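Local coordinates for HpcH/HpaI aldolase (Desulfitobacterium hafniense, PDB 3QZ6), which is of unassigned function but belongs to the HpcH/HpaI aldolase/citrate lyase family and folds as a closed eight-stranded TIM barrel, at residues Glu195-Val200 with Met222-Glu227; Val61-Gly66 with Val125-Pro130; Leu70-Gln75 with Met147-His152. All coordinates share one frame; numbering follows the deposited sequence.

Contact 1 of 3, residues Glu195-Val200 with Met222-Glu227; sequences ECYEKV and MGWAVE
W224 reaches across from helix 223-227 with the six-membered end of its indole, and two neighbouring residues of helix 191-207, Y197 and E198, receive it. The closest apolar approach is W224 CH2 to Y197 CB, 3.6 Å, at the edge of the tyrosine ring and near its plane. The two rings form an oblique pair, turned 58° against each other with centroids 6.0 Å apart. E198 meets the adjacent ring carbon, its OE2 lying 3.6 Å from W224 CZ2. W224 CG stands anti to the backbone N (chi1 -174°), which carries the indole away from its own helix toward helix 191-207. The E198 chain instead bends at chi2 (-80°), and this bend brings OE2 obliquely up to the indole at CZ2. No hydrogen bond joins the two segments. What fixes the carboxylate is R228, which forms a salt bridge with E198 OE2, is hydrogen-bonded to W224 O through NH1 and makes a cation-pi contact with the indole. Y194 meets both aromatic rings edge-to-face. F213 of strand 210-215 touches both Y197 and W224, while Y197 also packs on helix 175-181. Helices 191-207 and 223-227, which precede and follow strand 210-215 in the chain, thus meet beside it on the outside of the barrel.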
ATOM      1  N   GLU A 195      -6.974 -21.011 -24.995  1.00 30.13           N
ATOM      2  CA  GLU A 195      -7.073 -21.100 -26.454  1.00 33.26           C
ATOM      3  C   GLU A 195      -6.971 -19.715 -27.077  1.00 33.78           C
ATOM      4  O   GLU A 195      -6.254 -19.521 -28.059  1.00 29.53           O
ATOM      5  CB  GLU A 195      -8.398 -21.731 -26.877  1.00 43.10           C
ATOM      6  CG  GLU A 195      -8.504 -23.224 -26.641  1.00 59.47           C
ATOM      7  CD  GLU A 195      -9.864 -23.773 -27.045  1.00 71.73           C
ATOM      8  OE1 GLU A 195     -10.464 -23.233 -28.004  1.00 73.27           O
ATOM      9  OE2 GLU A 195     -10.334 -24.735 -26.396  1.00 73.44           O
ATOM     10  N   CYS A 196      -7.703 -18.753 -26.514  1.00 27.54           N
ATOM     11  CA  CYS A 196      -7.618 -17.372 -26.978  1.00 28.73           C
ATOM     12  C   CYS A 196      -6.187 -16.845 -26.868  1.00 27.71           C
ATOM     13  O   CYS A 196      -5.657 -16.243 -27.804  1.00 28.16           O
ATOM     14  CB  CYS A 196      -8.569 -16.461 -26.184  1.00 28.24           C
ATOM     15  SG  CYS A 196     -10.332 -16.762 -26.473  1.00 35.30           S
ATOM     16  N   TYR A 197      -5.561 -17.059 -25.717  1.00 26.78           N
ATOM     17  CA  TYR A 197      -4.193 -16.583 -25.522  1.00 22.19           C
ATOM     18  C   TYR A 197      -3.296 -17.108 -26.632  1.00 25.82           C
ATOM     19  O   TYR A 197      -2.511 -16.361 -27.218  1.00 29.18           O
ATOM     20  CB  TYR A 197      -3.636 -17.050 -24.177  1.00 23.10           C
ATOM     21  CG  TYR A 197      -4.326 -16.485 -22.957  1.00 26.79           C
ATOM     22  CD1 TYR A 197      -5.128 -15.351 -23.036  1.00 28.11           C
ATOM     23  CD2 TYR A 197      -4.159 -17.087 -21.715  1.00 29.67           C
ATOM     24  CE1 TYR A 197      -5.749 -14.837 -21.900  1.00 28.36           C
ATOM     25  CE2 TYR A 197      -4.768 -16.582 -20.585  1.00 33.55           C
ATOM     26  CZ  TYR A 197      -5.554 -15.459 -20.679  1.00 33.29           C
ATOM     27  OH  TYR A 197      -6.155 -14.985 -19.536  1.00 35.49           O
ATOM     28  N   GLU A 198      -3.410 -18.407 -26.906  1.00 28.55           N
ATOM     29  CA  GLU A 198      -2.569 -19.053 -27.910  1.00 30.32           C
ATOM     30  C   GLU A 198      -2.767 -18.422 -29.280  1.00 29.32           C
ATOM     31  O   GLU A 198      -1.796 -18.166 -29.996  1.00 31.08           O
ATOM     32  CB  GLU A 198      -2.855 -20.560 -27.985  1.00 33.60           C
ATOM     33  CG  GLU A 198      -2.516 -21.352 -26.722  1.00 42.50           C
ATOM     34  CD  GLU A 198      -1.031 -21.671 -26.595  1.00 52.70           C
ATOM     35  OE1 GLU A 198      -0.209 -20.980 -27.236  1.00 52.94           O
ATOM     36  OE2 GLU A 198      -0.688 -22.620 -25.853  1.00 54.58           O
ATOM     37  N   LYS A 199      -4.025 -18.194 -29.648  1.00 28.77           N
ATOM     38  CA  LYS A 199      -4.336 -17.590 -30.941  1.00 30.94           C
ATOM     39  C   LYS A 199      -3.699 -16.217 -31.039  1.00 26.08           C
ATOM     40  O   LYS A 199      -3.135 -15.856 -32.065  1.00 29.30           O
ATOM     41  CB  LYS A 199      -5.844 -17.469 -31.158  1.00 33.73           C
ATOM     42  CG  LYS A 199      -6.526 -18.759 -31.568  1.00 44.99           C
ATOM     43  CD  LYS A 199      -8.030 -18.569 -31.705  1.00 52.09           C
ATOM     44  CE  LYS A 199      -8.717 -19.884 -32.045  1.00 56.44           C
ATOM     45  NZ  LYS A 199     -10.194 -19.760 -32.000  1.00 59.12           N
ATOM     46  N   VAL A 200      -3.787 -15.444 -29.966  1.00 25.05           N
ATOM     47  CA  VAL A 200      -3.224 -14.104 -29.991  1.00 21.89           C
ATOM     48  C   VAL A 200      -1.698 -14.146 -30.059  1.00 20.76           C
ATOM     49  O   VAL A 200      -1.078 -13.373 -30.787  1.00 26.57           O
ATOM     50  CB  VAL A 200      -3.679 -13.271 -28.774  1.00 22.50           C
ATOM     51  CG1 VAL A 200      -2.895 -11.949 -28.719  1.00 17.54           C
ATOM     52  CG2 VAL A 200      -5.183 -13.030 -28.854  1.00 26.54           C
HETATM   53  N   MSE A 222       2.990 -17.462 -13.934  1.00 28.23           N
HETATM   54  CA  MSE A 222       3.640 -16.729 -15.017  1.00 29.14           C
HETATM   55  C   MSE A 222       4.521 -17.659 -15.866  1.00 27.60           C
HETATM   56  O   MSE A 222       4.925 -17.302 -16.967  1.00 29.98           O
HETATM   57  CB  MSE A 222       4.480 -15.565 -14.478  1.00 29.69           C
HETATM   58  CG  MSE A 222       4.918 -14.589 -15.568  1.00 32.55           C
HETATM   59 SE   MSE A 222       3.478 -13.365 -16.130  0.69 36.19          SE
HETATM   60  CE  MSE A 222       3.352 -12.505 -14.390  1.00 17.37           C
ATOM     61  N   GLY A 223       4.822 -18.843 -15.345  1.00 31.24           N
ATOM     62  CA  GLY A 223       5.659 -19.796 -16.057  1.00 30.38           C
ATOM     63  C   GLY A 223       5.136 -20.074 -17.454  1.00 29.53           C
ATOM     64  O   GLY A 223       5.906 -20.159 -18.415  1.00 30.78           O
ATOM     65  N   TRP A 224       3.815 -20.199 -17.563  1.00 28.96           N
ATOM     66  CA  TRP A 224       3.162 -20.471 -18.837  1.00 30.17           C
ATOM     67  C   TRP A 224       3.555 -19.449 -19.901  1.00 34.01           C
ATOM     68  O   TRP A 224       3.846 -19.808 -21.041  1.00 31.45           O
ATOM     69  CB  TRP A 224       1.640 -20.473 -18.661  1.00 28.47           C
ATOM     70  CG  TRP A 224       0.887 -20.890 -19.894  1.00 34.02           C
ATOM     71  CD1 TRP A 224       0.498 -22.156 -20.230  1.00 35.83           C
ATOM     72  CD2 TRP A 224       0.432 -20.037 -20.955  1.00 31.04           C
ATOM     73  NE1 TRP A 224      -0.171 -22.140 -21.428  1.00 34.33           N
ATOM     74  CE2 TRP A 224      -0.224 -20.853 -21.892  1.00 31.11           C
ATOM     75  CE3 TRP A 224       0.517 -18.663 -21.196  1.00 30.28           C
ATOM     76  CZ2 TRP A 224      -0.793 -20.341 -23.059  1.00 33.47           C
ATOM     77  CZ3 TRP A 224      -0.047 -18.157 -22.359  1.00 27.22           C
ATOM     78  CH2 TRP A 224      -0.693 -18.992 -23.272  1.00 29.32           C
ATOM     79  N   ALA A 225       3.560 -18.173 -19.526  1.00 33.09           N
ATOM     80  CA  ALA A 225       3.856 -17.104 -20.476  1.00 27.57           C
ATOM     81  C   ALA A 225       5.344 -17.051 -20.789  1.00 25.74           C
ATOM     82  O   ALA A 225       5.752 -16.827 -21.936  1.00 28.60           O
ATOM     83  CB  ALA A 225       3.383 -15.757 -19.913  1.00 24.42           C
ATOM     84  N   VAL A 226       6.158 -17.246 -19.760  1.00 25.74           N
ATOM     85  CA  VAL A 226       7.607 -17.201 -19.927  1.00 28.12           C
ATOM     86  C   VAL A 226       8.084 -18.298 -20.890  1.00 28.98           C
ATOM     87  O   VAL A 226       8.919 -18.048 -21.766  1.00 28.84           O
ATOM     88  CB  VAL A 226       8.325 -17.290 -18.565  1.00 30.16           C
ATOM     89  CG1 VAL A 226       9.818 -17.549 -18.749  1.00 33.15           C
ATOM     90  CG2 VAL A 226       8.084 -15.995 -17.759  1.00 31.26           C
ATOM     91  N   GLU A 227       7.535 -19.502 -20.742  1.00 28.35           N
ATOM     92  CA  GLU A 227       7.815 -20.605 -21.677  1.00 32.79           C
ATOM     93  C   GLU A 227       7.560 -20.198 -23.126  1.00 31.66           C
ATOM     94  O   GLU A 227       8.234 -20.662 -24.050  1.00 30.31           O
ATOM     95  CB  GLU A 227       6.908 -21.802 -21.381  1.00 43.81           C
ATOM     96  CG  GLU A 227       7.387 -22.745 -20.306  1.00 60.00           C
ATOM     97  CD  GLU A 227       6.462 -23.943 -20.149  1.00 71.66           C
ATOM     98  OE1 GLU A 227       5.300 -23.870 -20.611  1.00 66.81           O
ATOM     99  OE2 GLU A 227       6.902 -24.956 -19.568  1.00 81.45           O
TER

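Contact 2 of 3, residues Val61-Gly66 with Val125-Pro130; sequences VAKNAG and VTDFKP
K63 and D127 carry nearly all of the contact, the lysine from the end of helix 52-65 and the aspartate from the loop that follows helix 100-110. The main polar partner of K63 NZ is A3 O, at the start of the modelled chain; D127 is the second. K63 NZ donates a salt-bridging hydrogen bond of 3.1 Å to D127 OD2, using the syn lone pair of that oxygen. D127 OD1 lies against the aliphatic part of the lysine, 3.5 Å from K63 CE, so the carboxylate meets the chain along its length as well as at the ammonium. A bend at chi2 (-82°) swings the K63 chain across the carboxylate. D127 sits at the second position of a type I' beta turn from T126 to K129, with the positive phi (57°) that such a turn requires. T126 OG1 donates to K129 O at 2.7 Å, on a lone pair in the carbonyl plane, bracing the turn, and T126 packs on W133 and W136 of helix 133-141. The solvent side is looser. N64 and K129 approach the opposite segment without touching it, and both are exposed at the protein surface, as is F128 at the third position of the turn.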
ATOM      1  N   VAL A  61       9.348  10.848  -9.427  1.00 17.47           N
ATOM      2  CA  VAL A  61      10.187   9.952  -8.656  1.00 17.33           C
ATOM      3  C   VAL A  61      10.718   8.829  -9.549  1.00 19.27           C
ATOM      4  O   VAL A  61      11.881   8.453  -9.456  1.00 21.32           O
ATOM      5  CB  VAL A  61       9.416   9.365  -7.448  1.00 17.98           C
ATOM      6  CG1 VAL A  61      10.279   8.342  -6.715  1.00 14.98           C
ATOM      7  CG2 VAL A  61       8.959  10.503  -6.490  1.00 15.38           C
ATOM      8  N   ALA A  62       9.870   8.308 -10.431  1.00 16.29           N
ATOM      9  CA  ALA A  62      10.268   7.186 -11.288  1.00 17.78           C
ATOM     10  C   ALA A  62      11.384   7.528 -12.267  1.00 21.29           C
ATOM     11  O   ALA A  62      12.214   6.673 -12.604  1.00 20.45           O
ATOM     12  CB  ALA A  62       9.060   6.652 -12.048  1.00 15.10           C
ATOM     13  N   LYS A  63      11.393   8.767 -12.749  1.00 17.30           N
ATOM     14  CA  LYS A  63      12.317   9.143 -13.811  1.00 17.25           C
ATOM     15  C   LYS A  63      13.763   8.947 -13.369  1.00 24.53           C
ATOM     16  O   LYS A  63      14.606   8.528 -14.156  1.00 23.24           O
ATOM     17  CB  LYS A  63      12.091  10.591 -14.246  1.00 14.57           C
ATOM     18  CG  LYS A  63      10.926  10.780 -15.213  1.00 16.11           C
ATOM     19  CD  LYS A  63      11.386  10.443 -16.647  1.00 22.59           C
ATOM     20  CE  LYS A  63      10.238  10.514 -17.645  1.00 22.48           C
ATOM     21  NZ  LYS A  63      10.766  10.565 -19.044  1.00 29.15           N
ATOM     22  N   ASN A  64      14.053   9.241 -12.110  1.00 21.33           N
ATOM     23  CA  ASN A  64      15.420   9.059 -11.617  1.00 25.54           C
ATOM     24  C   ASN A  64      15.623   7.745 -10.868  1.00 27.84           C
ATOM     25  O   ASN A  64      16.721   7.462 -10.383  1.00 22.20           O
ATOM     26  CB  ASN A  64      15.841  10.239 -10.734  1.00 26.96           C
ATOM     27  CG  ASN A  64      16.045  11.521 -11.531  1.00 33.44           C
ATOM     28  OD1 ASN A  64      15.521  12.579 -11.177  1.00 33.78           O
ATOM     29  ND2 ASN A  64      16.800  11.425 -12.617  1.00 37.55           N
ATOM     30  N   ALA A  65      14.566   6.948 -10.759  1.00 25.79           N
ATOM     31  CA  ALA A  65      14.658   5.668 -10.059  1.00 21.00           C
ATOM     32  C   ALA A  65      14.841   4.530 -11.043  1.00 25.41           C
ATOM     33  O   ALA A  65      15.082   3.388 -10.651  1.00 27.71           O
ATOM     34  CB  ALA A  65      13.420   5.439  -9.186  1.00 20.02           C
ATOM     35  N   GLY A  66      14.729   4.841 -12.330  1.00 23.09           N
ATOM     36  CA  GLY A  66      14.876   3.827 -13.355  1.00 25.06           C
ATOM     37  C   GLY A  66      13.660   2.922 -13.492  1.00 26.80           C
ATOM     38  O   GLY A  66      13.771   1.790 -13.937  1.00 25.22           O
ATOM     39  N   VAL A 125       8.205  18.071 -20.794  1.00 16.05           N
ATOM     40  CA  VAL A 125       8.222  17.175 -21.949  1.00 16.55           C
ATOM     41  C   VAL A 125       9.609  16.573 -22.155  1.00 19.03           C
ATOM     42  O   VAL A 125       9.753  15.381 -22.440  1.00 20.72           O
ATOM     43  CB  VAL A 125       7.758  17.915 -23.232  1.00 17.88           C
ATOM     44  CG1 VAL A 125       8.007  17.059 -24.469  1.00 19.48           C
ATOM     45  CG2 VAL A 125       6.275  18.290 -23.114  1.00 17.39           C
ATOM     46  N   THR A 126      10.634  17.396 -21.977  1.00 17.01           N
ATOM     47  CA  THR A 126      12.003  16.934 -22.165  1.00 18.38           C
ATOM     48  C   THR A 126      12.672  16.766 -20.809  1.00 21.59           C
ATOM     49  O   THR A 126      13.896  16.827 -20.698  1.00 21.54           O
ATOM     50  CB  THR A 126      12.814  17.945 -22.984  1.00 21.05           C
ATOM     51  OG1 THR A 126      12.914  19.165 -22.247  1.00 21.12           O
ATOM     52  CG2 THR A 126      12.122  18.225 -24.325  1.00 20.91           C
ATOM     53  N   ASP A 127      11.861  16.573 -19.771  1.00 19.41           N
ATOM     54  CA  ASP A 127      12.388  16.455 -18.406  1.00 19.29           C
ATOM     55  C   ASP A 127      13.209  17.674 -18.008  1.00 23.75           C
ATOM     56  O   ASP A 127      14.174  17.559 -17.255  1.00 19.94           O
ATOM     57  CB  ASP A 127      13.212  15.178 -18.249  1.00 19.41           C
ATOM     58  CG  ASP A 127      12.354  13.929 -18.335  1.00 26.94           C
ATOM     59  OD1 ASP A 127      11.269  13.904 -17.706  1.00 28.56           O
ATOM     60  OD2 ASP A 127      12.749  12.979 -19.039  1.00 25.78           O
ATOM     61  N   PHE A 128      12.803  18.835 -18.521  1.00 21.33           N
ATOM     62  CA  PHE A 128      13.395  20.118 -18.164  1.00 17.77           C
ATOM     63  C   PHE A 128      14.829  20.261 -18.649  1.00 25.09           C
ATOM     64  O   PHE A 128      15.563  21.112 -18.156  1.00 26.16           O
ATOM     65  CB  PHE A 128      13.321  20.351 -16.643  1.00 14.15           C
ATOM     66  CG  PHE A 128      11.921  20.217 -16.076  1.00 20.06           C
ATOM     67  CD1 PHE A 128      10.978  21.219 -16.270  1.00 16.61           C
ATOM     68  CD2 PHE A 128      11.559  19.087 -15.359  1.00 19.16           C
ATOM     69  CE1 PHE A 128       9.688  21.100 -15.754  1.00 18.06           C
ATOM     70  CE2 PHE A 128      10.273  18.957 -14.831  1.00 19.69           C
ATOM     71  CZ  PHE A 128       9.339  19.968 -15.034  1.00 17.33           C
ATOM     72  N   LYS A 129      15.219  19.432 -19.615  1.00 22.20           N
ATOM     73  CA  LYS A 129      16.574  19.462 -20.160  1.00 20.64           C
ATOM     74  C   LYS A 129      16.566  19.995 -21.583  1.00 25.24           C
ATOM     75  O   LYS A 129      15.568  19.853 -22.296  1.00 25.39           O
ATOM     76  CB  LYS A 129      17.189  18.061 -20.135  1.00 26.30           C
ATOM     77  CG  LYS A 129      17.527  17.572 -18.740  1.00 34.73           C
ATOM     78  CD  LYS A 129      17.963  16.119 -18.741  1.00 39.50           C
ATOM     79  CE  LYS A 129      18.320  15.680 -17.335  1.00 49.37           C
ATOM     80  NZ  LYS A 129      18.452  14.205 -17.204  1.00 53.24           N
ATOM     81  N   PRO A 130      17.678  20.622 -22.009  1.00 27.60           N
ATOM     82  CA  PRO A 130      17.737  21.142 -23.377  1.00 26.79           C
ATOM     83  C   PRO A 130      17.892  19.978 -24.330  1.00 27.91           C
ATOM     84  O   PRO A 130      18.501  18.983 -23.945  1.00 26.16           O
ATOM     85  CB  PRO A 130      19.029  21.981 -23.393  1.00 34.90           C
ATOM     86  CG  PRO A 130      19.525  22.016 -21.962  1.00 37.61           C
ATOM     87  CD  PRO A 130      18.948  20.811 -21.290  1.00 32.24           C
TER

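Contact 3 of 3, residues Leu70-Gln75 with Met147-His152; sequences LVRIPQ and MAQIEH
R72 and Q149 meet through a single hydrogen bond, from R72 NH2 to Q149 OE1, 3.0 Å long and nearly straight at 165°. The amide oxygen lies in the guanidinium plane, at its edge, and the nitrogen in turn lies in the carbonyl plane of the amide. The two flat groups are nevertheless twisted 68° apart, so they share the bond without stacking. Both chains leave their strands with CG anti to the backbone N, and both continue extended through chi2. They differ further out: R72 turns at chi3 (-123°), which swings the guanidinium round until NH2 faces the glutamine, whereas the Q149 chain runs on extended and presents OE1 at its end. The remaining guanidinium nitrogens are also engaged, NH1 in a salt bridge with D44 and NE in one with E46, so three partners fix the group's rotation. Two residues earlier on each strand, L70 CD1 and CE of selenomethionine M147 are 4.6 Å apart. R72 and Q149 come from parallel strands of the TIM barrel, and their side chains meet across its interior, toward the C-terminal ends of the strands. The two strands are not sheet neighbours: strand 91-94 runs between 68-72 and 145-150, with M93 touching both R72 and Q149, while I172 of strand 170-173 packs on Q149 from the next position round the barrel.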
ATOM      1  N   LEU A  70       3.573   3.213 -16.898  1.00 20.08           N
ATOM      2  CA  LEU A  70       2.589   3.130 -17.978  1.00 17.81           C
ATOM      3  C   LEU A  70       1.244   3.503 -17.388  1.00 15.69           C
ATOM      4  O   LEU A  70       1.062   3.427 -16.180  1.00 14.94           O
ATOM      5  CB  LEU A  70       2.516   1.717 -18.559  1.00 15.28           C
ATOM      6  CG  LEU A  70       3.832   1.123 -19.074  1.00 21.11           C
ATOM      7  CD1 LEU A  70       3.587  -0.287 -19.602  1.00 21.12           C
ATOM      8  CD2 LEU A  70       4.443   2.007 -20.170  1.00 18.16           C
ATOM      9  N   VAL A  71       0.300   3.894 -18.234  1.00 17.79           N
ATOM     10  CA  VAL A  71      -1.037   4.207 -17.755  1.00 17.46           C
ATOM     11  C   VAL A  71      -2.089   3.442 -18.557  1.00 18.22           C
ATOM     12  O   VAL A  71      -2.026   3.381 -19.780  1.00 17.34           O
ATOM     13  CB  VAL A  71      -1.337   5.710 -17.845  1.00 18.90           C
ATOM     14  CG1 VAL A  71      -2.705   6.017 -17.201  1.00 14.75           C
ATOM     15  CG2 VAL A  71      -0.230   6.528 -17.160  1.00 16.41           C
ATOM     16  N   ARG A  72      -3.052   2.854 -17.854  1.00 16.17           N
ATOM     17  CA  ARG A  72      -4.202   2.234 -18.497  1.00 17.97           C
ATOM     18  C   ARG A  72      -5.275   3.315 -18.565  1.00 19.67           C
ATOM     19  O   ARG A  72      -5.826   3.717 -17.541  1.00 19.24           O
ATOM     20  CB  ARG A  72      -4.681   1.054 -17.655  1.00 20.09           C
ATOM     21  CG  ARG A  72      -5.944   0.352 -18.144  1.00 27.63           C
ATOM     22  CD  ARG A  72      -6.540  -0.440 -16.974  1.00 35.52           C
ATOM     23  NE  ARG A  72      -6.686  -1.844 -17.292  1.00 40.47           N
ATOM     24  CZ  ARG A  72      -6.818  -2.815 -16.397  1.00 44.64           C
ATOM     25  NH1 ARG A  72      -6.814  -2.550 -15.099  1.00 36.91           N
ATOM     26  NH2 ARG A  72      -6.948  -4.066 -16.809  1.00 52.84           N
ATOM     27  N   ILE A  73      -5.547   3.815 -19.762  1.00 17.85           N
ATOM     28  CA  ILE A  73      -6.460   4.938 -19.912  1.00 17.70           C
ATOM     29  C   ILE A  73      -7.860   4.446 -20.253  1.00 20.33           C
ATOM     30  O   ILE A  73      -8.019   3.405 -20.864  1.00 20.94           O
ATOM     31  CB  ILE A  73      -5.952   5.919 -20.970  1.00 19.88           C
ATOM     32  CG1 ILE A  73      -5.716   5.202 -22.309  1.00 14.16           C
ATOM     33  CG2 ILE A  73      -4.673   6.613 -20.456  1.00 17.88           C
ATOM     34  CD1 ILE A  73      -5.143   6.120 -23.398  1.00 21.50           C
ATOM     35  N   PRO A  74      -8.886   5.192 -19.838  1.00 18.77           N
ATOM     36  CA  PRO A  74     -10.271   4.731 -20.037  1.00 20.13           C
ATOM     37  C   PRO A  74     -10.778   4.870 -21.476  1.00 21.16           C
ATOM     38  O   PRO A  74     -11.714   4.183 -21.876  1.00 20.87           O
ATOM     39  CB  PRO A  74     -11.071   5.646 -19.110  1.00 18.44           C
ATOM     40  CG  PRO A  74     -10.242   6.918 -19.040  1.00 16.64           C
ATOM     41  CD  PRO A  74      -8.811   6.449 -19.070  1.00 16.55           C
ATOM     42  N   GLN A  75     -10.188   5.775 -22.239  1.00 17.12           N
ATOM     43  CA  GLN A  75     -10.599   5.968 -23.625  1.00 21.59           C
ATOM     44  C   GLN A  75      -9.442   6.626 -24.345  1.00 23.47           C
ATOM     45  O   GLN A  75      -8.585   7.248 -23.717  1.00 21.58           O
ATOM     46  CB  GLN A  75     -11.856   6.849 -23.730  1.00 24.05           C
ATOM     47  CG  GLN A  75     -11.608   8.318 -23.396  1.00 21.31           C
ATOM     48  CD  GLN A  75     -12.875   9.079 -23.053  1.00 22.79           C
ATOM     49  OE1 GLN A  75     -13.899   8.483 -22.738  1.00 18.45           O
ATOM     50  NE2 GLN A  75     -12.805  10.410 -23.093  1.00 23.98           N
HETATM   51  N   MSE A 147       0.708  -0.640 -25.880  1.00 20.54           N
HETATM   52  CA  MSE A 147       0.353  -2.042 -25.697  1.00 20.14           C
HETATM   53  C   MSE A 147      -1.150  -2.243 -25.800  1.00 23.42           C
HETATM   54  O   MSE A 147      -1.916  -1.538 -25.143  1.00 23.08           O
HETATM   55  CB  MSE A 147       0.874  -2.548 -24.349  1.00 19.16           C
HETATM   56  CG  MSE A 147       0.498  -3.993 -24.052  1.00 20.56           C
HETATM   57 SE   MSE A 147       1.563  -4.755 -22.598  0.71 27.31          SE
HETATM   58  CE  MSE A 147       0.841  -3.682 -21.132  1.00 20.44           C
ATOM     59  N   ALA A 148      -1.573  -3.192 -26.635  1.00 21.13           N
ATOM     60  CA  ALA A 148      -3.000  -3.476 -26.795  1.00 23.54           C
ATOM     61  C   ALA A 148      -3.462  -4.530 -25.794  1.00 22.64           C
ATOM     62  O   ALA A 148      -2.858  -5.590 -25.671  1.00 23.84           O
ATOM     63  CB  ALA A 148      -3.308  -3.930 -28.224  1.00 20.98           C
ATOM     64  N   GLN A 149      -4.527  -4.234 -25.064  1.00 20.77           N
ATOM     65  CA  GLN A 149      -5.101  -5.232 -24.182  1.00 18.46           C
ATOM     66  C   GLN A 149      -6.331  -5.859 -24.829  1.00 24.86           C
ATOM     67  O   GLN A 149      -7.244  -5.158 -25.246  1.00 24.96           O
ATOM     68  CB  GLN A 149      -5.461  -4.640 -22.818  1.00 20.61           C
ATOM     69  CG  GLN A 149      -6.131  -5.668 -21.921  1.00 21.60           C
ATOM     70  CD  GLN A 149      -6.954  -5.034 -20.814  1.00 39.71           C
ATOM     71  OE1 GLN A 149      -6.567  -5.065 -19.648  1.00 40.22           O
ATOM     72  NE2 GLN A 149      -8.104  -4.465 -21.177  1.00 37.39           N
ATOM     73  N   ILE A 150      -6.335  -7.186 -24.915  1.00 22.61           N
ATOM     74  CA  ILE A 150      -7.386  -7.924 -25.604  1.00 22.55           C
ATOM     75  C   ILE A 150      -8.368  -8.518 -24.604  1.00 23.11           C
ATOM     76  O   ILE A 150      -7.970  -9.248 -23.695  1.00 24.76           O
ATOM     77  CB  ILE A 150      -6.778  -9.085 -26.423  1.00 24.01           C
ATOM     78  CG1 ILE A 150      -5.750  -8.558 -27.440  1.00 23.77           C
ATOM     79  CG2 ILE A 150      -7.871  -9.895 -27.093  1.00 25.91           C
ATOM     80  CD1 ILE A 150      -6.300  -7.530 -28.449  1.00 20.79           C
ATOM     81  N   GLU A 151      -9.650  -8.212 -24.770  1.00 23.76           N
ATOM     82  CA  GLU A 151     -10.667  -8.666 -23.824  1.00 25.02           C
ATOM     83  C   GLU A 151     -11.925  -9.215 -24.495  1.00 24.36           C
ATOM     84  O   GLU A 151     -12.893  -9.531 -23.811  1.00 26.61           O
ATOM     85  CB  GLU A 151     -11.105  -7.504 -22.923  1.00 29.88           C
ATOM     86  CG  GLU A 151      -9.998  -6.803 -22.190  1.00 34.40           C
ATOM     87  CD  GLU A 151     -10.541  -5.781 -21.196  1.00 43.81           C
ATOM     88  OE1 GLU A 151     -11.299  -4.872 -21.623  1.00 36.30           O
ATOM     89  OE2 GLU A 151     -10.221  -5.899 -19.989  1.00 50.94           O
ATOM     90  N   HIS A 152     -11.926  -9.307 -25.820  1.00 21.84           N
ATOM     91  CA  HIS A 152     -13.131  -9.706 -26.548  1.00 27.02           C
ATOM     92  C   HIS A 152     -12.823 -10.832 -27.520  1.00 27.69           C
ATOM     93  O   HIS A 152     -11.772 -10.839 -28.159  1.00 26.60           O
ATOM     94  CB  HIS A 152     -13.727  -8.525 -27.329  1.00 27.08           C
ATOM     95  CG  HIS A 152     -14.151  -7.373 -26.470  1.00 33.73           C
ATOM     96  ND1 HIS A 152     -13.280  -6.384 -26.071  1.00 32.46           N
ATOM     97  CD2 HIS A 152     -15.358  -7.045 -25.950  1.00 38.47           C
ATOM     98  CE1 HIS A 152     -13.928  -5.500 -25.330  1.00 38.12           C
ATOM     99  NE2 HIS A 152     -15.190  -5.877 -25.242  1.00 40.00           N
TER

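How the contacts relate
The three contacts fall within one TIM barrel but at different depths. Contact 3 is the innermost, its centre about 8 Å from that of the chain, and joins barrel strands 68-72 and 145-150. Contacts 1 and 2 lie farther out, on opposite sides of the chain's centre, with their own centres 35 Å apart. Contact 2 adjoins contact 3 in sequence, because helix 52-65 leads into strand 68-72, and their segments alternate along the chain; the centres are 24 Å apart. Contact 1 opens after both have closed and is 18 Å from contact 3 between centres. Contact 3 thus links strands across the barrel interior, while contacts 1 and 2 tie outer helices and a loop together on opposite sides.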